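Local coordinates for protein putative transcriptional regulator (Clostridium difficile, PDB 3QI7) that is of unknown function but, as a putative lipoprotein with a periplasmic-binding-protein-like fold, may bind a small ligand, possibly a sugar, at residues 200-203 with 204-207; 236-239 with 240-244. All coordinates share one frame; numbering follows the deposited sequence.

Contact 1: 200-203 with 204-207; sequences NTEE and DKNK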
# COMPACT_ATOMS: atom_id res chain seq x y z
N ASN A 200 2.77 11.31 -22.65
CA ASN A 200 1.95 12.53 -22.71
C ASN A 200 0.56 12.28 -23.28
O ASN A 200 -0.38 12.99 -22.94
CB ASN A 200 2.69 13.61 -23.49
CG ASN A 200 3.95 14.08 -22.77
OD1 ASN A 200 5.05 14.10 -23.35
ND2 ASN A 200 3.81 14.42 -21.49
N THR A 201 0.45 11.29 -24.16
CA THR A 201 -0.82 10.86 -24.73
C THR A 201 -0.88 9.33 -24.69
O THR A 201 0.12 8.68 -24.35
CB THR A 201 -0.97 11.34 -26.19
OG1 THR A 201 -0.09 10.58 -27.03
CG2 THR A 201 -0.65 12.85 -26.34
N GLU A 202 -2.03 8.76 -25.04
CA GLU A 202 -2.18 7.30 -25.07
C GLU A 202 -1.27 6.67 -26.14
O GLU A 202 -0.82 5.55 -25.99
CB GLU A 202 -3.65 6.94 -25.34
CG GLU A 202 -4.01 5.46 -25.20
CD GLU A 202 -4.21 5.03 -23.76
OE1 GLU A 202 -4.07 5.86 -22.84
OE2 GLU A 202 -4.49 3.84 -23.54
N GLU A 203 -1.02 7.40 -27.23
CA GLU A 203 -0.12 6.92 -28.28
C GLU A 203 1.27 6.56 -27.71
O GLU A 203 1.93 5.66 -28.21
CB GLU A 203 0.05 7.98 -29.36
CG GLU A 203 0.83 7.48 -30.59
CD GLU A 203 1.08 8.54 -31.66
OE1 GLU A 203 0.65 9.70 -31.51
OE2 GLU A 203 1.73 8.21 -32.66
N ASP A 204 1.70 7.30 -26.68
CA ASP A 204 3.02 7.10 -26.09
C ASP A 204 3.16 5.78 -25.36
O ASP A 204 4.27 5.28 -25.21
CB ASP A 204 3.35 8.26 -25.16
CG ASP A 204 3.49 9.58 -25.89
OD1 ASP A 204 4.02 9.57 -27.03
OD2 ASP A 204 3.06 10.61 -25.34
N LYS A 205 2.04 5.22 -24.89
CA LYS A 205 2.05 3.95 -24.18
C LYS A 205 2.63 2.81 -25.03
O LYS A 205 3.51 2.09 -24.55
CB LYS A 205 0.64 3.57 -23.71
CG LYS A 205 0.15 4.40 -22.55
CD LYS A 205 -0.95 3.68 -21.75
CE LYS A 205 -1.24 4.38 -20.43
NZ LYS A 205 -1.71 5.78 -20.66
N ASN A 206 2.15 2.64 -26.27
CA ASN A 206 2.73 1.60 -27.12
C ASN A 206 4.22 1.87 -27.44
O ASN A 206 4.98 0.92 -27.66
CB ASN A 206 1.94 1.40 -28.42
CG ASN A 206 0.74 0.44 -28.26
OD1 ASN A 206 0.72 -0.47 -27.40
ND2 ASN A 206 -0.26 0.64 -29.11
N LYS A 207 4.63 3.14 -27.49
CA LYS A 207 6.05 3.49 -27.65
C LYS A 207 6.83 3.01 -26.41
O LYS A 207 7.90 2.40 -26.54
CB LYS A 207 6.23 5.00 -27.88
CG LYS A 207 5.61 5.53 -29.17
CD LYS A 207 5.87 7.03 -29.34
CE LYS A 207 5.81 7.46 -30.80
NZ LYS A 207 4.53 7.06 -31.46
O HOH W 1 -0.46 3.20 -27.33
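Asp204 reaches back from the first turn of a helix to Asn200 and Thr201, a worked example of how an acidic side chain can close a helix start. Its OD2 accepts two backbone bonds, from Asn200 N at 2.8 Å on the anti side and from Thr201 N at 2.9 Å from above the carboxylate plane, and this double grip holds the group in place. Asp204 CG lies anti to its own carbonyl carbon (chi1 -65°), which turns the carboxylate toward the preceding loop. Thr201 OG1 answers with a weak bond from Glu203 N, 3.3 Å, completing a capping box, and Thr201 O accepts from Asp204 N.

The outer side is looser. Lys205 NZ meets Glu202 OE1 at 3.2 Å, well above the carboxylate plane, in a salt bridge that the bend in the Glu202 chain (chi2 80°) makes possible. Glu203 OE2 and Lys207 NZ pair weakly at 3.3 Å. A water accepts from Asn206 N and donates to Glu202 O, bridging one turn.

The box lies at the surface, where the loop after strand 191-196 enters helix 203-223; Lys205 and Asn206 touch Tyr235 of helix 234-247.

Contact 2: 236-239 with 240-244; sequences MDEV and ILTKA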
# COMPACT_ATOMS: atom_id res chain seq x y z
N MSE A 236 4.02 -0.43 -16.93
CA MSE A 236 5.37 -1.02 -16.99
C MSE A 236 5.40 -2.41 -16.38
O MSE A 236 6.06 -3.31 -16.95
CB MSE A 236 6.43 -0.14 -16.29
CG MSE A 236 6.63 1.17 -16.94
SE MSE A 236 8.28 1.93 -16.36
CE MSE A 236 7.99 3.75 -16.97
N ASP A 237 4.70 -2.59 -15.24
CA ASP A 237 4.68 -3.87 -14.55
C ASP A 237 4.15 -4.96 -15.50
O ASP A 237 4.68 -6.08 -15.54
CB ASP A 237 3.76 -3.87 -13.32
CG ASP A 237 4.33 -3.06 -12.16
OD1 ASP A 237 5.58 -2.95 -12.04
OD2 ASP A 237 3.49 -2.55 -11.39
N GLU A 238 3.12 -4.62 -16.23
CA GLU A 238 2.51 -5.56 -17.17
C GLU A 238 3.49 -6.04 -18.26
O GLU A 238 3.63 -7.25 -18.53
CB GLU A 238 1.25 -4.94 -17.81
CG GLU A 238 0.38 -6.01 -18.54
CD GLU A 238 -0.92 -5.46 -19.17
OE1 GLU A 238 -0.88 -4.38 -19.83
OE2 GLU A 238 -1.98 -6.11 -19.01
N VAL A 239 4.15 -5.07 -18.90
CA VAL A 239 5.16 -5.34 -19.95
C VAL A 239 6.31 -6.17 -19.35
O VAL A 239 6.73 -7.17 -19.94
CB VAL A 239 5.73 -4.03 -20.55
CG1 VAL A 239 6.94 -4.33 -21.43
CG2 VAL A 239 4.62 -3.24 -21.29
N ILE A 240 6.78 -5.77 -18.16
CA ILE A 240 7.91 -6.44 -17.48
C ILE A 240 7.64 -7.88 -17.04
O ILE A 240 8.49 -8.76 -17.21
CB ILE A 240 8.39 -5.60 -16.26
CG1 ILE A 240 9.06 -4.33 -16.76
CG2 ILE A 240 9.38 -6.38 -15.36
CD1 ILE A 240 9.18 -3.24 -15.73
N LEU A 241 6.48 -8.10 -16.43
CA LEU A 241 6.08 -9.44 -16.00
C LEU A 241 5.82 -10.36 -17.20
O LEU A 241 6.22 -11.52 -17.20
CB LEU A 241 4.85 -9.34 -15.11
CG LEU A 241 5.10 -8.88 -13.67
CD1 LEU A 241 3.79 -8.61 -12.95
CD2 LEU A 241 5.98 -9.89 -12.89
N THR A 242 5.13 -9.84 -18.21
CA THR A 242 4.91 -10.59 -19.45
C THR A 242 6.23 -11.05 -20.08
O THR A 242 6.38 -12.22 -20.41
CB THR A 242 4.10 -9.75 -20.44
OG1 THR A 242 2.87 -9.37 -19.81
CG2 THR A 242 3.80 -10.53 -21.74
N LYS A 243 7.19 -10.14 -20.22
CA LYS A 243 8.50 -10.50 -20.80
C LYS A 243 9.30 -11.48 -19.90
O LYS A 243 10.05 -12.32 -20.42
CB LYS A 243 9.30 -9.24 -21.14
CG LYS A 243 10.54 -9.44 -21.97
CD LYS A 243 10.19 -9.84 -23.38
CE LYS A 243 11.13 -9.26 -24.39
NZ LYS A 243 10.82 -9.86 -25.72
N ALA A 244 9.14 -11.35 -18.58
CA ALA A 244 9.79 -12.25 -17.61
C ALA A 244 9.42 -13.72 -17.85
O ALA A 244 10.24 -14.61 -17.63
CB ALA A 244 9.40 -11.88 -16.17
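Thr242 and Glu238 show how a helix can satisfy a hydroxyl with its own backbone. Thr242 OG1 donates to Glu238 O at 2.6 Å, while Thr242 N bonds to the same oxygen at 3.0 Å. The two donors arrive from opposite faces of the carbonyl plane, each tilted 30° from it, so one acceptor is gripped twice. The hydroxyl gets there because OG1 stands anti to the carbonyl carbon of Thr242 (chi1 -57°), folded back over the preceding turn.

Regular main-chain bonds carry the rest of the polar contact. Ile240 N to Met236 O and Leu241 N to Asp237 O are both 2.8 Å long, and Lys243 N reaches Val239 O at 3.0 Å. They make this a continuous alpha-helical stretch.

Van der Waals contact is lighter: one apolar pair, and otherwise carbons lying against carbonyl oxygens of the previous turn. Ile240 CD1 comes to 4.2 Å from CB of the selenomethionine Met236, and Ile240 CG1 lies 3.2 Å from Met236 O, so the isoleucine packs against the backbone of the previous turn as much as against its side chain. Leu241 lies against its own i-4 carbonyl in the same way, its CG 3.4 Å from Asp237 O, without a matching side-chain contact.

The charged ends find their partners beyond residues 236-244. Asp237 OD2 is hydrogen-bonded to Ser255 OG, and Lys243 NZ forms salt bridges with Glu217 of helix 203-223 and with Glu246 of its own helix.

Helix 234-247 lies between two other helices: Val239 meets Lys209, Leu212 and Asn213 of helix 203-223, whereas Leu241 and Thr242 rest on Val266 of helix 263-267. The helix follows strand 228-231, an outermost strand of the three-stranded parallel sheet.

Both contacts are local, one at the entry to a helix, the other between successive turns within one. Contact 1 is at the surface where helix 203-223 begins; contact 2 is largely buried within helix 234-247. Their centres are about 17 Å apart and their nearest atoms about 6 Å, without touching, although the two helices themselves meet. The chemistry follows the setting. At the exposed start, side-chain oxygens accept from backbone N-H groups; salt bridges and a water lie on the open side. In the largely buried helix, regular backbone bonds dominate, most apolar packing is against other helices and loops, and the one side-chain bond is donated by a hydroxyl to a carbonyl.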